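PDB 4EWT: peptidase, M20/M25/M40 family from Staphylococcus aureus, which probably hydrolyses the amide bond of N-acylated amino acids at a two-manganese centre, as a metal-dependent amidohydrolase of the M20 peptidase family. Local coordinates for residues A[108-113]-A[371-376]; A[152-157]-A[336-341]; A[306-311]-A[323-328]. All blocks are in the same frame, centred on the assembly; numbering follows the deposited sequence.

How the contacts relate
Followed from the N terminus, the three contacts nest like brackets without crossing. Residues 108-113 open contact 1, 152-157 open contact 2 and 306-311 open contact 3; 323-328, 336-341 and 371-376 then close them in reverse order. Contact 3 closes a short loop, whereas contacts 1 and 2 both enclose the strands of the antiparallel sheet, so they bring together parts of the mixed sheet's domain that this insertion separates in sequence. Contact 1 joins helices 105-120 and 372-386, contact 2 ties the loop before strand 159-166 to helix 335-341, and contact 3 sets helix 304-316 against strand 322-325, outermost within this chain. Their centres lie about 19 to 22 Å apart, and none touches another.

Contact 1. Residues A[108-113]-A[371-376]; sequences HTAYML and KSLLIS
Tyr-111 lays one face of its ring over Ser-376, whose CB sits almost exactly above the centre, 3.6 Å from the ring centroid and 5° off the normal. This is a CH-pi contact, and a serine suits it because its short side chain lets the aromatic ring come close to the neighbouring helix. The ring reaches this place through an uncommon chi1 of 94°, which swings CG from its staggered position partway toward the tyrosine's own carbonyl carbon. Higher up the same side chain, Tyr-111 CB lies 3.4 Å from Leu-373 O, a van der Waals contact at the root of the ring. Leu-373 completes the interface: its CD2 branch reaches Ala-110 CB at 3.8 Å and also touches Tyr-111 CB, and the small methyl of the alanine accepts the leucine branch without pushing the helices apart. Helices 105-120 and 372-386 are far apart in sequence but neighbours in the metal-binding domain of this M20-family fold; their segments 108-113 and 372-376 run with axes 8.9 Å apart at closest and directions 46° apart. Helix 13-25 adds a third wall, placing Arg-20 on Ala-110 and Ile-17 on Leu-373. With OG anti to the carbonyl carbon, the buried hydroxyl of Ser-376 bonds back to Ser-372 O at 2.8 Å and also pairs with Thr-349 OG1 of strand 344-350. Ser-372 O is thereby gripped twice, by Ser-376 N and Ser-376 OG arriving from opposite faces of its plane. One turn before Tyr-111, His-108 bonds to Asp-78 and meets His-164, a manganese ligand, edge-to-face.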
ATOM      1  N   HIS A 108      26.815 -13.805  35.002  1.00 28.25           N
ATOM      2  CA  HIS A 108      27.798 -14.520  34.197  1.00 26.84           C
ATOM      3  C   HIS A 108      29.224 -14.361  34.753  1.00 26.82           C
ATOM      4  O   HIS A 108      29.970 -15.333  34.858  1.00 25.53           O
ATOM      5  CB  HIS A 108      27.748 -14.092  32.737  1.00 26.01           C
ATOM      6  CG  HIS A 108      26.405 -14.280  32.097  1.00 25.98           C
ATOM      7  ND1 HIS A 108      25.996 -13.544  31.008  1.00 24.99           N
ATOM      8  CD2 HIS A 108      25.376 -15.107  32.402  1.00 25.62           C
ATOM      9  CE1 HIS A 108      24.776 -13.915  30.662  1.00 24.92           C
ATOM     10  NE2 HIS A 108      24.373 -14.854  31.496  1.00 25.72           N
ATOM     11  N   THR A 109      29.581 -13.135  35.119  1.00 27.27           N
ATOM     12  CA  THR A 109      30.905 -12.850  35.659  1.00 27.98           C
ATOM     13  C   THR A 109      31.103 -13.535  37.017  1.00 28.44           C
ATOM     14  O   THR A 109      32.141 -14.152  37.269  1.00 27.85           O
ATOM     15  CB  THR A 109      31.127 -11.326  35.738  1.00 29.12           C
ATOM     16  OG1 THR A 109      30.904 -10.773  34.436  1.00 29.09           O
ATOM     17  CG2 THR A 109      32.544 -10.980  36.194  1.00 29.29           C
ATOM     18  N   ALA A 110      30.077 -13.461  37.858  1.00 29.28           N
ATOM     19  CA  ALA A 110      30.129 -14.029  39.202  1.00 30.34           C
ATOM     20  C   ALA A 110      30.468 -15.519  39.204  1.00 29.93           C
ATOM     21  O   ALA A 110      31.427 -15.950  39.877  1.00 29.94           O
ATOM     22  CB  ALA A 110      28.816 -13.767  39.953  1.00 31.42           C
ATOM     23  N   TYR A 111      29.695 -16.304  38.456  1.00 29.22           N
ATOM     24  CA  TYR A 111      29.880 -17.752  38.466  1.00 29.06           C
ATOM     25  C   TYR A 111      31.215 -18.129  37.813  1.00 28.19           C
ATOM     26  O   TYR A 111      31.879 -19.053  38.270  1.00 28.16           O
ATOM     27  CB  TYR A 111      28.705 -18.493  37.807  1.00 28.86           C
ATOM     28  CG  TYR A 111      28.909 -18.792  36.336  1.00 28.56           C
ATOM     29  CD1 TYR A 111      29.686 -19.881  35.921  1.00 29.05           C
ATOM     30  CD2 TYR A 111      28.334 -17.990  35.359  1.00 28.52           C
ATOM     31  CE1 TYR A 111      29.894 -20.148  34.567  1.00 28.81           C
ATOM     32  CE2 TYR A 111      28.527 -18.257  34.001  1.00 29.12           C
ATOM     33  CZ  TYR A 111      29.307 -19.340  33.617  1.00 28.71           C
ATOM     34  OH  TYR A 111      29.506 -19.603  32.277  1.00 29.73           O
ATOM     35  N   MET A 112      31.587 -17.407  36.752  1.00 27.52           N
ATOM     36  CA  MET A 112      32.830 -17.662  36.032  1.00 27.22           C
ATOM     37  C   MET A 112      34.066 -17.383  36.889  1.00 27.62           C
ATOM     38  O   MET A 112      35.043 -18.133  36.838  1.00 27.87           O
ATOM     39  CB  MET A 112      32.891 -16.840  34.740  1.00 26.51           C
ATOM     40  CG  MET A 112      34.107 -17.167  33.876  1.00 27.40           C
ATOM     41  SD  MET A 112      34.098 -18.880  33.265  1.00 30.38           S
ATOM     42  CE  MET A 112      32.903 -18.703  31.916  1.00 26.04           C
ATOM     43  N   LEU A 113      34.032 -16.303  37.669  1.00 27.76           N
ATOM     44  CA  LEU A 113      35.158 -15.999  38.555  1.00 27.98           C
ATOM     45  C   LEU A 113      35.375 -17.123  39.565  1.00 27.99           C
ATOM     46  O   LEU A 113      36.508 -17.564  39.775  1.00 28.38           O
ATOM     47  CB  LEU A 113      34.972 -14.652  39.276  1.00 29.12           C
ATOM     48  CG  LEU A 113      35.052 -13.343  38.483  1.00 28.91           C
ATOM     49  CD1 LEU A 113      34.616 -12.209  39.383  1.00 30.45           C
ATOM     50  CD2 LEU A 113      36.448 -13.064  37.911  1.00 28.37           C
ATOM     51  N   LYS A 371      19.995 -19.138  41.883  1.00 53.47           N
ATOM     52  CA  LYS A 371      20.514 -20.499  41.835  1.00 52.72           C
ATOM     53  C   LYS A 371      20.899 -20.926  40.419  1.00 49.50           C
ATOM     54  O   LYS A 371      21.335 -22.059  40.203  1.00 48.96           O
ATOM     55  CB  LYS A 371      19.561 -21.495  42.503  1.00 56.54           C
ATOM     56  CG  LYS A 371      18.256 -21.730  41.785  1.00 57.96           C
ATOM     57  CD  LYS A 371      17.273 -22.453  42.704  1.00 62.59           C
ATOM     58  CE  LYS A 371      16.787 -21.554  43.833  1.00 65.52           C
ATOM     59  NZ  LYS A 371      16.092 -22.335  44.904  1.00 69.17           N
ATOM     60  N   SER A 372      20.739 -20.006  39.463  1.00 47.50           N
ATOM     61  CA  SER A 372      21.314 -20.165  38.130  1.00 44.17           C
ATOM     62  C   SER A 372      22.836 -20.059  38.184  1.00 42.07           C
ATOM     63  O   SER A 372      23.522 -20.585  37.305  1.00 40.56           O
ATOM     64  CB  SER A 372      20.764 -19.106  37.174  1.00 43.11           C
ATOM     65  OG  SER A 372      21.068 -17.793  37.624  1.00 42.72           O
ATOM     66  N   LEU A 373      23.359 -19.380  39.211  1.00 42.44           N
ATOM     67  CA  LEU A 373      24.810 -19.193  39.369  1.00 40.64           C
ATOM     68  C   LEU A 373      25.535 -20.526  39.528  1.00 40.02           C
ATOM     69  O   LEU A 373      26.459 -20.838  38.775  1.00 38.23           O
ATOM     70  CB  LEU A 373      25.136 -18.278  40.560  1.00 42.05           C
ATOM     71  CG  LEU A 373      24.847 -16.776  40.455  1.00 43.11           C
ATOM     72  CD1 LEU A 373      24.868 -16.130  41.823  1.00 45.16           C
ATOM     73  CD2 LEU A 373      25.834 -16.073  39.543  1.00 41.84           C
ATOM     74  N   LEU A 374      25.095 -21.307  40.509  1.00 41.88           N
ATOM     75  CA  LEU A 374      25.710 -22.596  40.818  1.00 41.72           C
ATOM     76  C   LEU A 374      25.553 -23.583  39.657  1.00 40.32           C
ATOM     77  O   LEU A 374      26.508 -24.278  39.292  1.00 38.92           O
ATOM     78  CB  LEU A 374      25.132 -23.160  42.126  1.00 44.76           C
ATOM     79  CG  LEU A 374      25.584 -24.534  42.633  1.00 46.21           C
ATOM     80  CD1 LEU A 374      27.099 -24.614  42.795  1.00 44.96           C
ATOM     81  CD2 LEU A 374      24.874 -24.884  43.937  1.00 49.53           C
ATOM     82  N   ILE A 375      24.353 -23.620  39.080  1.00 40.55           N
ATOM     83  CA  ILE A 375      24.052 -24.499  37.949  1.00 40.12           C
ATOM     84  C   ILE A 375      24.955 -24.211  36.747  1.00 37.68           C
ATOM     85  O   ILE A 375      25.408 -25.135  36.076  1.00 37.91           O
ATOM     86  CB  ILE A 375      22.560 -24.411  37.538  1.00 41.27           C
ATOM     87  CG1 ILE A 375      21.669 -24.990  38.642  1.00 44.09           C
ATOM     88  CG2 ILE A 375      22.302 -25.140  36.215  1.00 39.82           C
ATOM     89  CD1 ILE A 375      20.167 -24.738  38.419  1.00 45.01           C
ATOM     90  N   SER A 376      25.224 -22.931  36.492  1.00 35.93           N
ATOM     91  CA  SER A 376      26.118 -22.527  35.407  1.00 33.80           C
ATOM     92  C   SER A 376      27.548 -23.022  35.642  1.00 33.11           C
ATOM     93  O   SER A 376      28.172 -23.599  34.745  1.00 32.46           O
ATOM     94  CB  SER A 376      26.097 -21.008  35.238  1.00 32.49           C
ATOM     95  OG  SER A 376      24.803 -20.575  34.859  1.00 34.08           O
TER

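Contact 2. Residues A[152-157]-A[336-341]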
ATOM      1  N   GLY A 152      43.847 -11.541  19.571  1.00 58.57           N
ATOM      2  CA  GLY A 152      44.334 -12.907  19.727  1.00 57.37           C
ATOM      3  C   GLY A 152      43.765 -13.712  20.876  1.00 53.52           C
ATOM      4  O   GLY A 152      44.382 -14.686  21.292  1.00 54.00           O
ATOM      5  N   VAL A 153      42.589 -13.333  21.380  1.00 50.16           N
ATOM      6  CA  VAL A 153      41.943 -14.080  22.475  1.00 47.06           C
ATOM      7  C   VAL A 153      41.754 -15.575  22.156  1.00 46.19           C
ATOM      8  O   VAL A 153      41.699 -16.407  23.070  1.00 45.25           O
ATOM      9  CB  VAL A 153      40.615 -13.425  22.957  1.00 44.42           C
ATOM     10  CG1 VAL A 153      39.442 -13.808  22.064  1.00 43.82           C
ATOM     11  CG2 VAL A 153      40.323 -13.794  24.411  1.00 42.86           C
ATOM     12  N   LEU A 154      41.710 -15.908  20.867  1.00 46.70           N
ATOM     13  CA  LEU A 154      41.484 -17.281  20.433  1.00 46.63           C
ATOM     14  C   LEU A 154      42.742 -17.993  19.923  1.00 49.74           C
ATOM     15  O   LEU A 154      42.647 -19.091  19.373  1.00 50.54           O
ATOM     16  CB  LEU A 154      40.381 -17.345  19.364  1.00 45.87           C
ATOM     17  CG  LEU A 154      38.935 -16.969  19.712  1.00 43.17           C
ATOM     18  CD1 LEU A 154      38.061 -17.187  18.485  1.00 43.01           C
ATOM     19  CD2 LEU A 154      38.372 -17.727  20.918  1.00 40.67           C
ATOM     20  N   ASP A 155      43.912 -17.377  20.103  1.00 51.82           N
ATOM     21  CA  ASP A 155      45.183 -18.047  19.800  1.00 55.05           C
ATOM     22  C   ASP A 155      45.317 -19.329  20.628  1.00 54.11           C
ATOM     23  O   ASP A 155      45.317 -19.284  21.859  1.00 52.60           O
ATOM     24  CB  ASP A 155      46.378 -17.110  20.055  1.00 57.50           C
ATOM     25  N   GLY A 156      45.391 -20.470  19.947  1.00 55.17           N
ATOM     26  CA  GLY A 156      45.543 -21.761  20.619  1.00 54.35           C
ATOM     27  C   GLY A 156      44.240 -22.493  20.900  1.00 51.36           C
ATOM     28  O   GLY A 156      44.244 -23.712  21.120  1.00 52.01           O
ATOM     29  N   VAL A 157      43.132 -21.752  20.868  1.00 48.04           N
ATOM     30  CA  VAL A 157      41.819 -22.249  21.291  1.00 44.72           C
ATOM     31  C   VAL A 157      41.176 -23.191  20.277  1.00 45.23           C
ATOM     32  O   VAL A 157      41.014 -22.838  19.110  1.00 46.20           O
ATOM     33  CB  VAL A 157      40.831 -21.082  21.581  1.00 41.77           C
ATOM     34  CG1 VAL A 157      39.447 -21.622  21.896  1.00 39.52           C
ATOM     35  CG2 VAL A 157      41.333 -20.212  22.734  1.00 40.16           C
ATOM     36  N   ALA A 336      28.376 -14.794  18.841  1.00 26.12           N
ATOM     37  CA  ALA A 336      28.307 -15.311  17.473  1.00 27.09           C
ATOM     38  C   ALA A 336      29.610 -15.135  16.706  1.00 28.68           C
ATOM     39  O   ALA A 336      29.903 -15.915  15.802  1.00 29.97           O
ATOM     40  CB  ALA A 336      27.168 -14.664  16.728  1.00 26.68           C
ATOM     41  N   TYR A 337      30.370 -14.099  17.053  1.00 29.34           N
ATOM     42  CA  TYR A 337      31.706 -13.882  16.499  1.00 31.67           C
ATOM     43  C   TYR A 337      32.695 -14.983  16.872  1.00 32.46           C
ATOM     44  O   TYR A 337      33.459 -15.419  16.017  1.00 34.98           O
ATOM     45  CB  TYR A 337      32.266 -12.516  16.908  1.00 32.45           C
ATOM     46  CG  TYR A 337      31.684 -11.350  16.131  1.00 32.91           C
ATOM     47  CD1 TYR A 337      31.869 -11.240  14.754  1.00 34.03           C
ATOM     48  CD2 TYR A 337      30.972 -10.345  16.783  1.00 31.97           C
ATOM     49  CE1 TYR A 337      31.338 -10.162  14.043  1.00 35.02           C
ATOM     50  CE2 TYR A 337      30.449  -9.272  16.095  1.00 31.84           C
ATOM     51  CZ  TYR A 337      30.629  -9.187  14.727  1.00 34.48           C
ATOM     52  OH  TYR A 337      30.102  -8.117  14.055  1.00 36.96           O
ATOM     53  N   TYR A 338      32.684 -15.435  18.131  1.00 31.26           N
ATOM     54  CA  TYR A 338      33.481 -16.607  18.527  1.00 31.85           C
ATOM     55  C   TYR A 338      33.027 -17.823  17.742  1.00 32.54           C
ATOM     56  O   TYR A 338      33.844 -18.581  17.218  1.00 33.86           O
ATOM     57  CB  TYR A 338      33.335 -16.939  20.023  1.00 30.34           C
ATOM     58  CG  TYR A 338      33.643 -15.802  20.944  1.00 29.92           C
ATOM     59  CD1 TYR A 338      34.949 -15.341  21.095  1.00 30.77           C
ATOM     60  CD2 TYR A 338      32.637 -15.193  21.679  1.00 27.96           C
ATOM     61  CE1 TYR A 338      35.237 -14.299  21.926  1.00 30.68           C
ATOM     62  CE2 TYR A 338      32.918 -14.144  22.523  1.00 29.25           C
ATOM     63  CZ  TYR A 338      34.228 -13.703  22.642  1.00 30.05           C
ATOM     64  OH  TYR A 338      34.535 -12.656  23.478  1.00 32.56           O
ATOM     65  N   ALA A 339      31.705 -17.989  17.668  1.00 31.60           N
ATOM     66  CA  ALA A 339      31.095 -19.167  17.077  1.00 32.51           C
ATOM     67  C   ALA A 339      31.388 -19.292  15.579  1.00 35.10           C
ATOM     68  O   ALA A 339      31.162 -20.343  14.989  1.00 36.16           O
ATOM     69  CB  ALA A 339      29.603 -19.172  17.350  1.00 30.66           C
ATOM     70  N   LYS A 340      31.909 -18.221  14.986  1.00 36.35           N
ATOM     71  CA  LYS A 340      32.241 -18.187  13.565  1.00 39.46           C
ATOM     72  C   LYS A 340      33.747 -18.386  13.317  1.00 42.03           C
ATOM     73  O   LYS A 340      34.156 -18.726  12.203  1.00 44.32           O
ATOM     74  CB  LYS A 340      31.747 -16.873  12.950  1.00 39.35           C
ATOM     75  CG  LYS A 340      31.496 -16.920  11.452  1.00 43.89           C
ATOM     76  CD  LYS A 340      30.714 -15.691  10.965  1.00 46.73           C
ATOM     77  CE  LYS A 340      31.384 -14.375  11.393  1.00 49.01           C
ATOM     78  NZ  LYS A 340      32.641 -14.095  10.641  1.00 53.44           N
ATOM     79  N   GLU A 341      34.561 -18.178  14.354  1.00 41.45           N
ATOM     80  CA  GLU A 341      36.007 -18.421  14.273  1.00 44.12           C
ATOM     81  C   GLU A 341      36.382 -19.825  14.737  1.00 44.20           C
ATOM     82  O   GLU A 341      37.321 -20.418  14.219  1.00 47.34           O
ATOM     83  CB  GLU A 341      36.810 -17.397  15.092  1.00 44.20           C
ATOM     84  CG  GLU A 341      36.747 -15.948  14.606  1.00 46.67           C
ATOM     85  CD  GLU A 341      37.415 -15.722  13.249  1.00 51.92           C
ATOM     86  OE1 GLU A 341      38.303 -16.514  12.872  1.00 56.08           O
ATOM     87  OE2 GLU A 341      37.057 -14.741  12.561  1.00 53.11           O
TER
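Leu-154 forks between two partners on the weakly bonded helix 335-341, its CD1 touching Glu-341 CB at 3.6 Å and its CD2 approaching Tyr-338 CD1 at 4.2 Å. The leucine and tyrosine side chains cross at about a right angle, and CD2 is the branch that meets the ring. Val-153 comes from another direction: CG1 lies near the plane of the Tyr-338 ring, at its edge, 4.2 Å from CE1. Branched aliphatic residues fit here: Val-153 and Leu-154 each set one methyl against the ring, and the leucine's second branch is spent on Glu-341, which contributes only the apolar base of its chain while its carboxylate leads away. The buried hydroxyl of Tyr-338 is hydrogen-bonded to Gln-135 OE1, which anchors the far end of the ring.

In the next shell, the loop is shaped by two successive turns, type I from Gly-152 to Asp-155 and type II from Leu-154 to Val-157. Gly-152 takes the positive phi of a Schellman motif that ends helix 144-150, and Gly-156 suits the third position of the type II turn. Arg-342, just beyond Glu-341, clamps the loop by bonding to the carbonyls of Leu-154 and Val-157. Val-153 packs on Met-148 of helix 144-150 and Ile-133 of strand 129-135, Leu-154 on Ile-149, and Tyr-338 on Ala-145, Ile-149 and Ile-133, joining loop and helix 335-341 to helix 144-150 and the mixed sheet.

Contact 3. Residues A[306-311]-A[323-328]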
ATOM      1  N   PHE A 306      30.182 -30.190  18.508  1.00 41.47           N
ATOM      2  CA  PHE A 306      30.545 -29.735  19.845  1.00 41.65           C
ATOM      3  C   PHE A 306      29.322 -29.593  20.750  1.00 40.79           C
ATOM      4  O   PHE A 306      29.357 -30.048  21.890  1.00 41.52           O
ATOM      5  CB  PHE A 306      31.363 -28.438  19.787  1.00 41.32           C
ATOM      6  CG  PHE A 306      31.863 -27.969  21.128  1.00 41.72           C
ATOM      7  CD1 PHE A 306      32.687 -28.775  21.903  1.00 43.33           C
ATOM      8  CD2 PHE A 306      31.518 -26.711  21.605  1.00 40.85           C
ATOM      9  CE1 PHE A 306      33.152 -28.346  23.137  1.00 43.92           C
ATOM     10  CE2 PHE A 306      31.979 -26.268  22.838  1.00 42.04           C
ATOM     11  CZ  PHE A 306      32.798 -27.086  23.609  1.00 43.09           C
ATOM     12  N   THR A 307      28.243 -29.002  20.238  1.00 39.17           N
ATOM     13  CA  THR A 307      27.025 -28.798  21.036  1.00 38.39           C
ATOM     14  C   THR A 307      26.429 -30.110  21.504  1.00 39.96           C
ATOM     15  O   THR A 307      25.977 -30.207  22.645  1.00 40.52           O
ATOM     16  CB  THR A 307      25.943 -27.995  20.281  1.00 36.68           C
ATOM     17  OG1 THR A 307      26.481 -26.737  19.872  1.00 34.28           O
ATOM     18  CG2 THR A 307      24.721 -27.749  21.167  1.00 35.44           C
ATOM     19  N   GLU A 308      26.419 -31.117  20.630  1.00 41.01           N
ATOM     20  CA  GLU A 308      25.899 -32.430  21.013  1.00 42.86           C
ATOM     21  C   GLU A 308      26.814 -33.101  22.022  1.00 44.11           C
ATOM     22  O   GLU A 308      26.342 -33.728  22.976  1.00 45.15           O
ATOM     23  CB  GLU A 308      25.681 -33.341  19.801  1.00 43.71           C
ATOM     24  CG  GLU A 308      24.455 -34.246  19.947  1.00 46.33           C
ATOM     25  CD  GLU A 308      23.139 -33.469  19.882  1.00 47.06           C
ATOM     26  OE1 GLU A 308      22.316 -33.581  20.822  1.00 48.19           O
ATOM     27  OE2 GLU A 308      22.929 -32.737  18.892  1.00 47.22           O
ATOM     28  N   TYR A 309      28.123 -32.961  21.819  1.00 44.17           N
ATOM     29  CA  TYR A 309      29.081 -33.404  22.820  1.00 45.36           C
ATOM     30  C   TYR A 309      28.759 -32.788  24.184  1.00 45.45           C
ATOM     31  O   TYR A 309      28.773 -33.484  25.194  1.00 46.84           O
ATOM     32  CB  TYR A 309      30.520 -33.071  22.401  1.00 45.61           C
ATOM     33  CG  TYR A 309      31.485 -33.137  23.557  1.00 46.70           C
ATOM     34  CD1 TYR A 309      32.048 -34.351  23.946  1.00 47.67           C
ATOM     35  CD2 TYR A 309      31.813 -31.992  24.282  1.00 45.85           C
ATOM     36  CE1 TYR A 309      32.915 -34.423  25.013  1.00 49.40           C
ATOM     37  CE2 TYR A 309      32.683 -32.052  25.356  1.00 46.85           C
ATOM     38  CZ  TYR A 309      33.229 -33.273  25.711  1.00 48.76           C
ATOM     39  OH  TYR A 309      34.085 -33.355  26.771  1.00 50.77           O
ATOM     40  N   VAL A 310      28.461 -31.485  24.203  1.00 44.02           N
ATOM     41  CA  VAL A 310      28.189 -30.768  25.453  1.00 44.02           C
ATOM     42  C   VAL A 310      26.956 -31.326  26.169  1.00 44.68           C
ATOM     43  O   VAL A 310      26.989 -31.579  27.377  1.00 45.68           O
ATOM     44  CB  VAL A 310      28.069 -29.230  25.232  1.00 42.31           C
ATOM     45  CG1 VAL A 310      27.438 -28.545  26.438  1.00 41.94           C
ATOM     46  CG2 VAL A 310      29.434 -28.629  24.923  1.00 41.52           C
ATOM     47  N   ALA A 311      25.884 -31.530  25.413  1.00 44.37           N
ATOM     48  CA  ALA A 311      24.655 -32.097  25.946  1.00 45.39           C
ATOM     49  C   ALA A 311      24.820 -33.557  26.381  1.00 47.59           C
ATOM     50  O   ALA A 311      24.187 -33.993  27.346  1.00 48.23           O
ATOM     51  CB  ALA A 311      23.554 -31.981  24.929  1.00 44.43           C
ATOM     52  N   VAL A 323      18.781 -31.481  31.519  1.00 61.15           N
ATOM     53  CA  VAL A 323      19.359 -30.966  30.282  1.00 58.43           C
ATOM     54  C   VAL A 323      18.408 -31.297  29.146  1.00 60.17           C
ATOM     55  O   VAL A 323      18.056 -32.464  28.958  1.00 63.64           O
ATOM     56  CB  VAL A 323      20.737 -31.602  29.973  1.00 58.07           C
ATOM     57  CG1 VAL A 323      21.439 -30.845  28.847  1.00 54.62           C
ATOM     58  CG2 VAL A 323      21.614 -31.643  31.212  1.00 57.25           C
ATOM     59  N   GLU A 324      17.983 -30.282  28.394  1.00 58.15           N
ATOM     60  CA  GLU A 324      17.054 -30.510  27.278  1.00 59.79           C
ATOM     61  C   GLU A 324      17.128 -29.493  26.137  1.00 56.77           C
ATOM     62  O   GLU A 324      17.600 -28.365  26.311  1.00 53.72           O
ATOM     63  CB  GLU A 324      15.607 -30.645  27.777  1.00 62.86           C
ATOM     64  CG  GLU A 324      15.077 -29.445  28.554  1.00 62.46           C
ATOM     65  CD  GLU A 324      13.589 -29.545  28.820  1.00 66.02           C
ATOM     66  OE1 GLU A 324      13.203 -29.828  29.973  1.00 68.74           O
ATOM     67  OE2 GLU A 324      12.805 -29.356  27.869  1.00 67.33           O
ATOM     68  N   MET A 325      16.651 -29.927  24.972  1.00 57.96           N
ATOM     69  CA  MET A 325      16.608 -29.121  23.762  1.00 56.04           C
ATOM     70  C   MET A 325      15.720 -27.899  23.936  1.00 54.28           C
ATOM     71  O   MET A 325      14.735 -27.938  24.676  1.00 55.99           O
ATOM     72  CB  MET A 325      16.089 -29.965  22.602  1.00 58.80           C
ATOM     73  CG  MET A 325      17.152 -30.776  21.885  1.00 60.69           C
ATOM     74  SD  MET A 325      17.554 -30.072  20.269  1.00 61.74           S
ATOM     75  CE  MET A 325      18.598 -31.379  19.611  1.00 62.26           C
ATOM     76  N   CYS A 326      16.082 -26.812  23.257  1.00 51.11           N
ATOM     77  CA  CYS A 326      15.271 -25.600  23.270  1.00 49.51           C
ATOM     78  C   CYS A 326      15.095 -25.007  21.876  1.00 47.92           C
ATOM     79  O   CYS A 326      15.780 -25.400  20.927  1.00 47.62           O
ATOM     80  CB  CYS A 326      15.834 -24.566  24.257  1.00 47.58           C
ATOM     81  SG  CYS A 326      17.343 -23.712  23.748  1.00 44.25           S
ATOM     82  N   GLU A 327      14.163 -24.066  21.767  1.00 47.11           N
ATOM     83  CA  GLU A 327      13.924 -23.332  20.525  1.00 45.62           C
ATOM     84  C   GLU A 327      14.994 -22.250  20.335  1.00 42.29           C
ATOM     85  O   GLU A 327      15.668 -21.884  21.306  1.00 41.23           O
ATOM     86  CB  GLU A 327      12.525 -22.704  20.549  1.00 46.67           C
ATOM     87  CG  GLU A 327      11.376 -23.721  20.598  1.00 50.61           C
ATOM     88  CD  GLU A 327      11.146 -24.451  19.278  1.00 53.11           C
ATOM     89  OE1 GLU A 327      11.616 -23.984  18.216  1.00 51.45           O
ATOM     90  OE2 GLU A 327      10.471 -25.500  19.302  1.00 57.86           O
ATOM     91  N   PRO A 328      15.157 -21.737  19.091  1.00 40.84           N
ATOM     92  CA  PRO A 328      16.081 -20.616  18.869  1.00 38.17           C
ATOM     93  C   PRO A 328      15.552 -19.355  19.549  1.00 37.26           C
ATOM     94  O   PRO A 328      14.352 -19.255  19.789  1.00 38.33           O
ATOM     95  CB  PRO A 328      16.081 -20.438  17.338  1.00 37.83           C
ATOM     96  CG  PRO A 328      15.372 -21.633  16.783  1.00 40.39           C
ATOM     97  CD  PRO A 328      14.461 -22.128  17.851  1.00 41.69           C
TER
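Val-323 directs its CB toward helix 304-316 and brings CG1 to 4.4 Å from Ala-311 O. The meeting is a loose one: the beta-branched valine belongs naturally in a strand, and the small alanine lets helix and strand approach, the CA atoms of Ala-311 and Val-323 being 6.9 Å apart. Glu-324 alternates to the other side, as strand residues do, while its backbone bonds to Val-174 and Tyr-176 of the parallel neighbour, strand 173-176. Met-325 sets out obliquely, but its long, flexible chain carries CE to 4.5 Å from Glu-308 OE1, and both side chains also touch Tyr-176. The same methionine packs against Met-325 of the second subunit, so this strand, outermost within its own chain, also lies at a subunit interface. Beyond it, Cys-326 continues the backbone pairing with Tyr-176, and Pro-328 meets Phe-230 of the second subunit. Contacts this long, made by methyl groups with a carbonyl and a carboxylate oxygen, add little directional hold. The small 96 Å² buried suggests that helix and strand are joined in part through Tyr-176, touched by Glu-308, Ala-311 and Met-325, and through Val-323 on Leu-314 and Lys-315.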